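PDB 7BOB: endo-beta-mannanase from Opitutaceae bacterium TAV5, which hydrolyses beta-1,4-mannosidic bonds as a homotrimeric exo-beta-1,4-mannosidase of glycoside hydrolase family 5, probably trimming manno-oligosaccharides from their chain ends. Local coordinates for residues L387-R391 with G432-L436; P390-Y394 with N404-S410. All coordinates share one frame; numbering follows the deposited sequence.

Contact 1. Residues L387-R391 with G432-L436; sequences LYWPR and GDQPL
R391 lays its side chain along the backbone of G432 and D433, covering the turn that follows strand 427-431. The chain is extended through its first two torsions and bends at chi3 (-67°), which brings the guanidinium flat over the turn: D433 CA lies beneath the centre of the group, 3.6 Å from R391 CZ. Closer to the main chain, R391 CB rests 3.5 Å from G432 O. The charged ends of R391 and D433 do not meet. D433 CB packs 3.8 Å from R391 O, but the acid turns away, its plane 60° from that of the guanidinium, and pairs with R431, while R391 has a weak, long ion pair with D455.

G432 is approached closely by two residues of the strand. Its N donates to W389 O at 2.7 Å, approaching almost in line with the carbonyl. Y388 brings its hydroxyl end up to the same glycine, with OH 3.5 Å from G432 CA, and E456 hydrogen-bonds that hydroxyl. The lack of a side chain on G432 allows both approaches, since a CB would run into Y388 OH and W389 O. At the edge of the Y388 ring, L436 CD2 makes a looser apolar contact.

The arrangement joins the C-terminal ends of two adjacent parallel strands, 385-389 and 427-431, linked through helix 406-422 as a beta-alpha-beta crossover.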
loop_
_atom_site.group_PDB
_atom_site.type_symbol
_atom_site.label_atom_id
_atom_site.label_comp_id
_atom_site.label_asym_id
_atom_site.label_seq_id
_atom_site.Cartn_x
_atom_site.Cartn_y
_atom_site.Cartn_z
ATOM N N LEU A 387 12.059 29.733 -2.821
ATOM C CA LEU A 387 11.925 28.400 -2.249
ATOM C C LEU A 387 12.991 27.477 -2.832
ATOM O O LEU A 387 13.286 27.531 -4.030
ATOM C CB LEU A 387 10.532 27.848 -2.535
ATOM C CG LEU A 387 9.356 28.668 -2.008
ATOM C CD1 LEU A 387 8.053 28.162 -2.629
ATOM C CD2 LEU A 387 9.309 28.580 -0.491
ATOM N N TYR A 388 13.573 26.632 -1.981
ATOM C CA TYR A 388 14.701 25.787 -2.372
ATOM C C TYR A 388 14.191 24.507 -3.039
ATOM O O TYR A 388 13.467 23.725 -2.414
ATOM C CB TYR A 388 15.559 25.464 -1.148
ATOM C CG TYR A 388 16.823 24.690 -1.449
ATOM C CD1 TYR A 388 16.887 23.316 -1.221
ATOM C CD2 TYR A 388 17.948 25.320 -1.958
ATOM C CE1 TYR A 388 18.035 22.593 -1.492
ATOM C CE2 TYR A 388 19.109 24.607 -2.219
ATOM C CZ TYR A 388 19.139 23.245 -1.987
ATOM O OH TYR A 388 20.272 22.515 -2.243
ATOM N N TRP A 389 14.548 24.315 -4.324
ATOM C CA TRP A 389 14.302 23.070 -5.053
ATOM C C TRP A 389 15.506 22.156 -4.858
ATOM O O TRP A 389 16.619 22.531 -5.245
ATOM C CB TRP A 389 14.070 23.363 -6.537
ATOM C CG TRP A 389 13.760 22.174 -7.442
ATOM C CD1 TRP A 389 14.651 21.247 -7.910
ATOM C CD2 TRP A 389 12.483 21.810 -7.998
ATOM N NE1 TRP A 389 14.019 20.352 -8.715
ATOM C CE2 TRP A 389 12.692 20.670 -8.799
ATOM C CE3 TRP A 389 11.194 22.347 -7.911
ATOM C CZ2 TRP A 389 11.653 20.024 -9.487
ATOM C CZ3 TRP A 389 10.159 21.708 -8.611
ATOM C CH2 TRP A 389 10.400 20.557 -9.379
ATOM N N PRO A 390 15.358 20.997 -4.216
ATOM C CA PRO A 390 16.546 20.219 -3.817
ATOM C C PRO A 390 17.291 19.638 -5.016
ATOM O O PRO A 390 16.709 19.389 -6.077
ATOM C CB PRO A 390 15.964 19.105 -2.930
ATOM C CG PRO A 390 14.521 18.984 -3.349
ATOM C CD PRO A 390 14.098 20.387 -3.757
ATOM N N ARG A 391 18.597 19.389 -4.824
ATOM C CA ARG A 391 19.424 18.868 -5.917
ATOM C C ARG A 391 18.905 17.529 -6.446
ATOM O O ARG A 391 18.952 17.275 -7.648
ATOM C CB ARG A 391 20.884 18.735 -5.477
ATOM C CG ARG A 391 21.750 17.909 -6.442
ATOM C CD ARG A 391 23.217 17.860 -6.026
ATOM N NE ARG A 391 23.839 19.172 -6.133
ATOM C CZ ARG A 391 24.386 19.645 -7.251
ATOM N NH1 ARG A 391 24.411 18.900 -8.353
ATOM N NH2 ARG A 391 24.918 20.862 -7.267
ATOM N N GLY A 432 18.765 23.772 -6.351
ATOM C CA GLY A 432 19.888 23.225 -5.607
ATOM C C GLY A 432 20.847 22.361 -6.403
ATOM O O GLY A 432 21.936 22.055 -5.911
ATOM N N ASP A 433 20.464 21.929 -7.602
ATOM C CA ASP A 433 21.361 21.208 -8.497
ATOM C C ASP A 433 22.182 22.147 -9.386
ATOM O O ASP A 433 22.836 21.678 -10.321
ATOM C CB ASP A 433 20.561 20.236 -9.371
ATOM C CG ASP A 433 19.746 20.965 -10.431
ATOM O OD1 ASP A 433 19.463 20.370 -11.502
ATOM O OD2 ASP A 433 19.407 22.148 -10.185
ATOM N N GLN A 434 22.152 23.452 -9.129
ATOM C CA GLN A 434 22.987 24.398 -9.849
ATOM C C GLN A 434 23.646 25.330 -8.847
ATOM O O GLN A 434 23.104 25.540 -7.758
ATOM C CB GLN A 434 22.168 25.218 -10.859
ATOM C CG GLN A 434 21.745 24.404 -12.071
ATOM C CD GLN A 434 20.828 25.158 -12.996
ATOM O OE1 GLN A 434 20.266 26.190 -12.629
ATOM N NE2 GLN A 434 20.662 24.642 -14.211
ATOM N N PRO A 435 24.812 25.901 -9.180
ATOM C CA PRO A 435 25.485 26.795 -8.226
ATOM C C PRO A 435 24.523 27.868 -7.730
ATOM O O PRO A 435 23.605 28.282 -8.436
ATOM C CB PRO A 435 26.642 27.384 -9.043
ATOM C CG PRO A 435 26.908 26.350 -10.126
ATOM C CD PRO A 435 25.560 25.761 -10.450
ATOM N N LEU A 436 24.688 28.262 -6.493
ATOM C CA LEU A 436 23.643 29.168 -6.036
ATOM C C LEU A 436 23.910 30.589 -6.538
ATOM O O LEU A 436 25.054 31.054 -6.526
ATOM C CB LEU A 436 23.544 29.157 -4.511
ATOM C CG LEU A 436 22.884 27.924 -3.876
ATOM C CD1 LEU A 436 22.872 28.044 -2.349
ATOM C CD2 LEU A 436 21.477 27.703 -4.403
#

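Contact 2. Residues P390-Y394 with N404-S410; sequences PRHYY and NEPRETS
Y393 reaches from the loop to the first turn of helix 406-422, where P406 and T409 receive its ring and S410 its hydroxyl end. The bond to CB leaves the backbone away from the helix, but CG stands anti to the backbone N (chi1 -171°), and the ring swings back. CD1 and CE1 run along P406, the closest approach being CE1 to P406 CB at 3.7 Å. Across the ring from CE1, CE2 meets T409 CG2, also at 3.7 Å, and both partners lie on the side of the ring plane that faces the helix. At the tip, OH passes S410 CB at 3.7 Å and hydrogen-bonds V200 O.

A water sits 3.0 Å above the centre of one face of this ring; W389 stacks on the opposite face. The water donates to Y393 O at 2.7 Å and is hydrogen-bonded to T409 OG1. The ring of Y394 turns a face to Y393 CD1, while Y394 CD1 touches P406 CG at 3.6 Å. A leucine in place of Y393 would probably deprive V200 O of its hydroxyl partner and uncover P406 and T409, which the ring now covers.

N404, just before the helix, donates from ND2 to H392 O at 3.2 Å and also to F451 O, so both protons of this buried amide nitrogen are used, with P390 CB packed against it. Two successive loop carbonyls, H392 O and Y393 O, thus find donors in the asparagine amide and the water, which lets the loop pack on the helix start without leaving either unpaired.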
loop_
_atom_site.group_PDB
_atom_site.type_symbol
_atom_site.label_atom_id
_atom_site.label_comp_id
_atom_site.label_asym_id
_atom_site.label_seq_id
_atom_site.Cartn_x
_atom_site.Cartn_y
_atom_site.Cartn_z
ATOM N N PRO A 390 15.358 20.997 -4.216
ATOM C CA PRO A 390 16.546 20.219 -3.817
ATOM C C PRO A 390 17.291 19.638 -5.016
ATOM O O PRO A 390 16.709 19.389 -6.077
ATOM C CB PRO A 390 15.964 19.105 -2.930
ATOM C CG PRO A 390 14.521 18.984 -3.349
ATOM C CD PRO A 390 14.098 20.387 -3.757
ATOM N N ARG A 391 18.597 19.389 -4.824
ATOM C CA ARG A 391 19.424 18.868 -5.917
ATOM C C ARG A 391 18.905 17.529 -6.446
ATOM O O ARG A 391 18.952 17.275 -7.648
ATOM C CB ARG A 391 20.884 18.735 -5.477
ATOM C CG ARG A 391 21.750 17.909 -6.442
ATOM C CD ARG A 391 23.217 17.860 -6.026
ATOM N NE ARG A 391 23.839 19.172 -6.133
ATOM C CZ ARG A 391 24.386 19.645 -7.251
ATOM N NH1 ARG A 391 24.411 18.900 -8.353
ATOM N NH2 ARG A 391 24.918 20.862 -7.267
ATOM N N HIS A 392 18.435 16.649 -5.577
ATOM C CA HIS A 392 17.865 15.375 -6.008
ATOM C C HIS A 392 16.390 15.395 -5.642
ATOM O O HIS A 392 16.027 15.302 -4.463
ATOM C CB HIS A 392 18.584 14.188 -5.369
ATOM C CG HIS A 392 20.078 14.277 -5.449
ATOM N ND1 HIS A 392 20.790 13.864 -6.558
ATOM C CD2 HIS A 392 20.994 14.748 -4.565
ATOM C CE1 HIS A 392 22.079 14.067 -6.348
ATOM N NE2 HIS A 392 22.230 14.606 -5.150
ATOM N N TYR A 393 15.553 15.535 -6.654
ATOM C CA TYR A 393 14.127 15.753 -6.493
ATOM C C TYR A 393 13.312 14.480 -6.700
ATOM O O TYR A 393 12.331 14.254 -5.983
ATOM C CB TYR A 393 13.678 16.852 -7.467
ATOM C CG TYR A 393 12.255 17.345 -7.279
ATOM C CD1 TYR A 393 11.172 16.669 -7.857
ATOM C CD2 TYR A 393 11.994 18.502 -6.549
ATOM C CE1 TYR A 393 9.865 17.142 -7.696
ATOM C CE2 TYR A 393 10.701 18.981 -6.376
ATOM C CZ TYR A 393 9.643 18.303 -6.938
ATOM O OH TYR A 393 8.363 18.790 -6.737
ATOM N N TYR A 394 13.710 13.625 -7.638
ATOM C CA TYR A 394 12.946 12.435 -7.979
ATOM C C TYR A 394 13.621 11.221 -7.370
ATOM O O TYR A 394 14.850 11.108 -7.389
ATOM C CB TYR A 394 12.823 12.284 -9.504
ATOM C CG TYR A 394 12.185 13.499 -10.152
ATOM C CD1 TYR A 394 10.799 13.588 -10.292
ATOM C CD2 TYR A 394 12.959 14.561 -10.613
ATOM C CE1 TYR A 394 10.199 14.696 -10.874
ATOM C CE2 TYR A 394 12.368 15.688 -11.200
ATOM C CZ TYR A 394 10.994 15.745 -11.322
ATOM O OH TYR A 394 10.399 16.848 -11.875
ATOM N N ASN A 404 14.167 12.703 -0.907
ATOM C CA ASN A 404 13.102 13.559 -1.421
ATOM C C ASN A 404 12.196 12.801 -2.394
ATOM O O ASN A 404 12.656 11.991 -3.202
ATOM C CB ASN A 404 13.695 14.797 -2.094
ATOM C CG ASN A 404 14.413 15.704 -1.101
ATOM O OD1 ASN A 404 13.844 16.107 -0.078
ATOM N ND2 ASN A 404 15.673 16.009 -1.384
ATOM N N GLU A 405 10.890 13.061 -2.296
ATOM C CA GLU A 405 9.882 12.472 -3.169
ATOM C C GLU A 405 8.968 13.584 -3.667
ATOM O O GLU A 405 8.500 14.409 -2.858
ATOM C CB GLU A 405 9.062 11.402 -2.453
ATOM C CG GLU A 405 9.928 10.352 -1.870
ATOM C CD GLU A 405 9.147 9.162 -1.376
ATOM O OE1 GLU A 405 7.906 9.134 -1.550
ATOM O OE2 GLU A 405 9.795 8.256 -0.810
ATOM N N PRO A 406 8.678 13.629 -4.974
ATOM C CA PRO A 406 7.915 14.771 -5.526
ATOM C C PRO A 406 6.629 15.095 -4.791
ATOM O O PRO A 406 6.364 16.267 -4.556
ATOM C CB PRO A 406 7.638 14.336 -6.982
ATOM C CG PRO A 406 8.813 13.460 -7.340
ATOM C CD PRO A 406 9.277 12.786 -6.024
ATOM N N ARG A 407 5.790 14.107 -4.468
ATOM C CA ARG A 407 4.525 14.434 -3.820
ATOM C C ARG A 407 4.755 15.098 -2.465
ATOM O O ARG A 407 4.054 16.052 -2.098
ATOM C CB ARG A 407 3.676 13.181 -3.654
ATOM C CG ARG A 407 2.242 13.510 -3.348
ATOM C CD ARG A 407 1.391 12.246 -3.219
ATOM N NE ARG A 407 0.076 12.572 -2.678
ATOM C CZ ARG A 407 -0.902 13.167 -3.362
ATOM N NH1 ARG A 407 -0.755 13.513 -4.654
ATOM N NH2 ARG A 407 -2.049 13.426 -2.743
ATOM N N GLU A 408 5.749 14.617 -1.719
ATOM C CA GLU A 408 6.052 15.183 -0.409
ATOM C C GLU A 408 6.669 16.567 -0.540
ATOM O O GLU A 408 6.283 17.505 0.176
ATOM C CB GLU A 408 7.003 14.265 0.350
ATOM C CG GLU A 408 6.333 13.008 0.910
ATOM C CD GLU A 408 5.215 13.331 1.896
ATOM O OE1 GLU A 408 5.222 14.438 2.505
ATOM O OE2 GLU A 408 4.327 12.468 2.069
ATOM N N THR A 409 7.664 16.704 -1.424
ATOM C CA THR A 409 8.302 18.002 -1.585
ATOM C C THR A 409 7.300 19.023 -2.084
ATOM O O THR A 409 7.215 20.140 -1.551
ATOM C CB THR A 409 9.475 17.885 -2.547
ATOM O OG1 THR A 409 10.398 16.917 -2.040
ATOM C CG2 THR A 409 10.181 19.255 -2.762
ATOM N N SER A 410 6.494 18.639 -3.075
ATOM C CA SER A 410 5.624 19.610 -3.725
ATOM C C SER A 410 4.485 20.049 -2.816
ATOM O O SER A 410 4.021 21.185 -2.930
ATOM C CB SER A 410 5.077 19.043 -5.034
ATOM O OG SER A 410 4.107 18.043 -4.799
HETATM O O HOH W 1 10.968 16.129 -4.661
#

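Overall arrangement
Contacts 1 and 2 start from the same stretch of chain, sharing P390 and R391, and their centres lie 11 Å apart. Strand 385-389 runs into the loop 390-394, helix 406-422 follows, and strand 427-431 leads to the turn 432-436, so contact 2 ties the start of the crossover and contact 1 its end. Both lie at or just beyond the C-terminal ends of parallel strands in the mixed sheet of the C-terminal domain. W389 bridges them, its CZ2 4.2 Å from Y394 OH. Through V200, Q199 and L208, the tyrosines of contact 2 bond to the N-terminal part, built on the eight-stranded barrel of family 5, placing both contacts near the junction of the two domains.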